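Local coordinates for alginate lyase A1-II' (Sphingomonas sp. A1, PDB 2CWS), which probably cleaves the polysaccharide alginate as a lyase of polysaccharide lyase family 7, this chain holding its alginate lyase domain, at residues K126-Q137 / D148-L158. Sequence-based numbering, arbitrary orientation.
Sequences KAVFQDGQLDMQ and DVHNYFTGIKL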
# COMPACT_ATOMS: atom_id res chain seq x y z
N LYS A 126 -1.86 1.47 -7.45
CA LYS A 126 -2.48 0.43 -6.65
C LYS A 126 -2.02 -0.92 -7.11
O LYS A 126 -2.20 -1.27 -8.29
CB LYS A 126 -4.03 0.49 -6.76
CG LYS A 126 -4.58 1.87 -6.36
CD LYS A 126 -6.02 2.09 -6.88
CE LYS A 126 -5.98 2.36 -8.41
NZ LYS A 126 -7.38 2.60 -8.90
N ALA A 127 -1.42 -1.71 -6.22
CA ALA A 127 -0.95 -3.06 -6.55
C ALA A 127 -2.06 -4.02 -6.20
O ALA A 127 -2.27 -4.34 -5.03
CB ALA A 127 0.36 -3.34 -5.82
N VAL A 128 -2.82 -4.43 -7.22
CA VAL A 128 -4.02 -5.24 -7.05
C VAL A 128 -3.72 -6.71 -7.25
O VAL A 128 -3.36 -7.13 -8.36
CB VAL A 128 -5.09 -4.80 -8.06
CG1 VAL A 128 -6.37 -5.61 -7.85
CG2 VAL A 128 -5.37 -3.29 -7.96
N PHE A 129 -3.84 -7.48 -6.16
CA PHE A 129 -3.56 -8.91 -6.19
C PHE A 129 -4.83 -9.68 -6.43
O PHE A 129 -5.83 -9.51 -5.73
CB PHE A 129 -2.92 -9.34 -4.85
CG PHE A 129 -2.66 -10.84 -4.82
CD1 PHE A 129 -3.61 -11.77 -4.45
CD2 PHE A 129 -1.41 -11.29 -5.21
CE1 PHE A 129 -3.36 -13.10 -4.53
CE2 PHE A 129 -1.15 -12.65 -5.28
CZ PHE A 129 -2.16 -13.57 -4.95
N GLN A 130 -4.72 -10.64 -7.38
CA GLN A 130 -5.67 -11.75 -7.57
C GLN A 130 -4.86 -13.03 -7.66
O GLN A 130 -3.65 -13.01 -7.95
CB GLN A 130 -6.57 -11.57 -8.76
CG GLN A 130 -7.22 -10.18 -8.55
CD GLN A 130 -8.42 -10.08 -9.41
OE1 GLN A 130 -8.28 -9.69 -10.59
NE2 GLN A 130 -9.60 -10.40 -8.89
N ASP A 131 -5.54 -14.17 -7.40
CA ASP A 131 -4.84 -15.46 -7.45
C ASP A 131 -4.54 -15.88 -8.89
O ASP A 131 -5.33 -16.54 -9.55
CB ASP A 131 -5.71 -16.48 -6.73
CG ASP A 131 -5.13 -17.88 -6.70
OD1 ASP A 131 -3.96 -18.05 -7.05
OD2 ASP A 131 -5.88 -18.77 -6.25
N GLY A 132 -3.39 -15.47 -9.36
CA GLY A 132 -2.93 -15.74 -10.72
C GLY A 132 -2.47 -14.49 -11.49
O GLY A 132 -1.87 -14.67 -12.56
N GLN A 133 -2.73 -13.28 -10.95
CA GLN A 133 -2.26 -12.10 -11.67
C GLN A 133 -2.22 -10.94 -10.66
O GLN A 133 -3.12 -10.78 -9.82
CB GLN A 133 -3.26 -11.80 -12.78
CG GLN A 133 -3.35 -10.37 -13.15
CD GLN A 133 -4.33 -10.06 -14.23
OE1 GLN A 133 -4.08 -10.37 -15.39
NE2 GLN A 133 -5.47 -9.45 -13.84
N LEU A 134 -1.16 -10.13 -10.78
CA LEU A 134 -1.17 -8.84 -10.08
C LEU A 134 -1.26 -7.75 -11.13
O LEU A 134 -0.65 -7.83 -12.21
CB LEU A 134 0.08 -8.70 -9.21
CG LEU A 134 -0.04 -7.45 -8.28
CD1 LEU A 134 0.38 -7.78 -6.86
CD2 LEU A 134 0.78 -6.33 -8.92
N ASP A 135 -2.04 -6.72 -10.85
CA ASP A 135 -2.24 -5.58 -11.73
C ASP A 135 -1.73 -4.34 -11.01
O ASP A 135 -2.33 -3.93 -10.00
CB ASP A 135 -3.71 -5.46 -12.05
CG ASP A 135 -4.07 -4.32 -12.99
OD1 ASP A 135 -3.20 -3.61 -13.51
OD2 ASP A 135 -5.33 -4.17 -13.15
N MET A 136 -0.62 -3.78 -11.48
CA MET A 136 -0.16 -2.48 -10.96
C MET A 136 -0.88 -1.40 -11.71
O MET A 136 -0.52 -1.05 -12.84
CB MET A 136 1.32 -2.27 -11.36
CG MET A 136 2.20 -3.06 -10.41
SD MET A 136 2.27 -2.36 -8.75
CE MET A 136 3.96 -2.81 -8.39
N GLN A 137 -1.92 -0.87 -11.12
CA GLN A 137 -2.79 0.13 -11.75
C GLN A 137 -2.23 1.51 -11.46
O GLN A 137 -1.93 1.83 -10.31
CB GLN A 137 -4.21 0.01 -11.16
CG GLN A 137 -4.82 -1.35 -11.47
CD GLN A 137 -6.22 -1.58 -10.93
OE1 GLN A 137 -6.84 -2.66 -11.22
NE2 GLN A 137 -6.76 -0.71 -10.17
N ASP A 148 -7.68 4.19 -15.13
CA ASP A 148 -6.33 3.73 -14.84
C ASP A 148 -5.63 3.11 -16.05
O ASP A 148 -6.30 2.61 -16.98
CB ASP A 148 -6.38 2.65 -13.74
CG ASP A 148 -7.00 3.13 -12.44
OD1 ASP A 148 -7.43 2.31 -11.62
OD2 ASP A 148 -7.04 4.36 -12.23
N VAL A 149 -4.31 3.11 -16.00
CA VAL A 149 -3.44 2.31 -16.86
C VAL A 149 -3.16 1.01 -16.12
O VAL A 149 -2.60 1.03 -15.02
CB VAL A 149 -2.13 3.03 -17.19
CG1 VAL A 149 -1.31 2.18 -18.15
CG2 VAL A 149 -2.42 4.45 -17.75
N HIS A 150 -3.52 -0.12 -16.72
CA HIS A 150 -3.30 -1.41 -16.09
C HIS A 150 -1.96 -1.96 -16.52
O HIS A 150 -1.48 -1.71 -17.64
CB HIS A 150 -4.43 -2.38 -16.49
CG HIS A 150 -5.76 -1.88 -15.99
ND1 HIS A 150 -6.27 -2.30 -14.80
CD2 HIS A 150 -6.64 -0.95 -16.44
CE1 HIS A 150 -7.42 -1.68 -14.55
NE2 HIS A 150 -7.67 -0.87 -15.56
N ASN A 151 -1.33 -2.73 -15.62
CA ASN A 151 -0.03 -3.35 -15.90
C ASN A 151 -0.07 -4.75 -15.30
O ASN A 151 0.03 -4.90 -14.05
CB ASN A 151 1.13 -2.55 -15.30
CG ASN A 151 1.22 -1.16 -15.94
OD1 ASN A 151 1.80 -1.00 -17.04
ND2 ASN A 151 0.63 -0.15 -15.30
N TYR A 152 -0.26 -5.74 -16.14
CA TYR A 152 -0.56 -7.10 -15.67
C TYR A 152 0.69 -7.98 -15.58
O TYR A 152 1.49 -8.00 -16.56
CB TYR A 152 -1.55 -7.80 -16.62
CG TYR A 152 -2.89 -7.06 -16.65
CD1 TYR A 152 -3.33 -6.36 -17.76
CD2 TYR A 152 -3.69 -7.07 -15.50
CE1 TYR A 152 -4.61 -5.70 -17.71
CE2 TYR A 152 -4.93 -6.43 -15.43
CZ TYR A 152 -5.35 -5.75 -16.54
OH TYR A 152 -6.56 -5.06 -16.55
N PHE A 153 0.81 -8.66 -14.45
CA PHE A 153 1.88 -9.61 -14.20
C PHE A 153 1.21 -10.97 -14.06
O PHE A 153 0.53 -11.25 -13.06
CB PHE A 153 2.66 -9.22 -12.93
CG PHE A 153 3.32 -7.87 -13.07
CD1 PHE A 153 2.61 -6.70 -12.73
CD2 PHE A 153 4.60 -7.77 -13.58
CE1 PHE A 153 3.25 -5.46 -12.92
CE2 PHE A 153 5.24 -6.55 -13.72
CZ PHE A 153 4.56 -5.41 -13.38
N THR A 154 1.44 -11.81 -15.06
CA THR A 154 0.83 -13.11 -15.16
C THR A 154 1.59 -14.16 -14.35
O THR A 154 2.82 -14.28 -14.46
CB THR A 154 0.82 -13.53 -16.64
OG1 THR A 154 0.04 -12.57 -17.35
CG2 THR A 154 0.22 -14.90 -16.82
N GLY A 155 0.83 -14.95 -13.55
CA GLY A 155 1.33 -16.17 -12.90
C GLY A 155 1.49 -16.03 -11.39
O GLY A 155 1.84 -17.01 -10.72
N ILE A 156 1.22 -14.86 -10.83
CA ILE A 156 1.38 -14.52 -9.40
C ILE A 156 0.24 -15.21 -8.64
O ILE A 156 -0.88 -14.66 -8.71
CB ILE A 156 1.38 -12.99 -9.13
CG1 ILE A 156 2.25 -12.13 -10.13
CG2 ILE A 156 1.74 -12.68 -7.71
CD1 ILE A 156 3.64 -12.73 -10.07
N LYS A 157 0.43 -16.35 -7.94
CA LYS A 157 -0.66 -17.07 -7.34
C LYS A 157 -0.72 -16.89 -5.83
O LYS A 157 0.21 -16.44 -5.17
CB LYS A 157 -0.58 -18.56 -7.69
CG LYS A 157 -0.81 -18.73 -9.19
CD LYS A 157 -0.56 -20.14 -9.70
CE LYS A 157 -0.86 -20.16 -11.23
NZ LYS A 157 -0.56 -21.54 -11.73
N LEU A 158 -1.89 -17.26 -5.28
CA LEU A 158 -2.05 -17.30 -3.84
C LEU A 158 -0.93 -18.10 -3.21
O LEU A 158 -0.64 -19.19 -3.63
CB LEU A 158 -3.42 -17.95 -3.52
CG LEU A 158 -3.89 -17.76 -2.09
CD1 LEU A 158 -4.40 -16.34 -1.89
CD2 LEU A 158 -4.97 -18.79 -1.76
O HOH W 1 -2.49 -12.10 -16.61
O HOH W 2 -8.34 -5.06 -14.58
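Leu-134 and Phe-153 form the hydrogen-bonded pair at the middle of an antiparallel hairpin in which the axes of strands 133-137 and 152-154 approach to 4.7 Å, 163° between their directions. Leu-134 N gives to Phe-153 O, and Phe-153 N to Leu-134 O at 2.8 Å. At the open end of the hairpin, beside the 130-133 turn, a G1 beta bulge interrupts the pairing, a worked example of how an extra residue is absorbed: Gly-155 and Ile-156 both face Gly-132, whose carbonyl takes the N-H of Gly-155 while its own N-H reaches Ile-156 O.

On one face, Asp-135 is the polar hub. With CG anti to the backbone N (chi1 -179°), its carboxylate reaches over to the facing segment: OD1 accepts Asn-151 N at 3.0 Å, and the syn lone pair of OD2 takes the nearly straight bond from His-150 ND1 at 2.7 Å, in the imidazole plane. An asparagine here has one acceptor oxygen for two donors and would probably leave either His-150 ND1 or Asn-151 N without its mate. Beside it, the Gln-133 amide lies obliquely against the Tyr-152 ring, CD 3.3 Å from CD2. Lys-126 NZ forms a salt bridge with Asp-148 OD1 (2.7 Å).

The other face is largely apolar: Met-136 CG lies 3.6 Å from Phe-153 CE1. Its polar member, Asn-151, donates from ND2 to Met-136 O at 2.9 Å, nearly along the carbonyl axis, and Met-136 N donates to Asn-151 O. Strand 133-139 lies between 148-154 and 120-130, the latter paired in turn with 106-114; the apolar face packs on the second sheet of the beta-sandwich, where Leu-134, Phe-153 and Ile-156 touch Met-177 of strand 172-177 and Arg-182 makes a cation-pi contact with Phe-153.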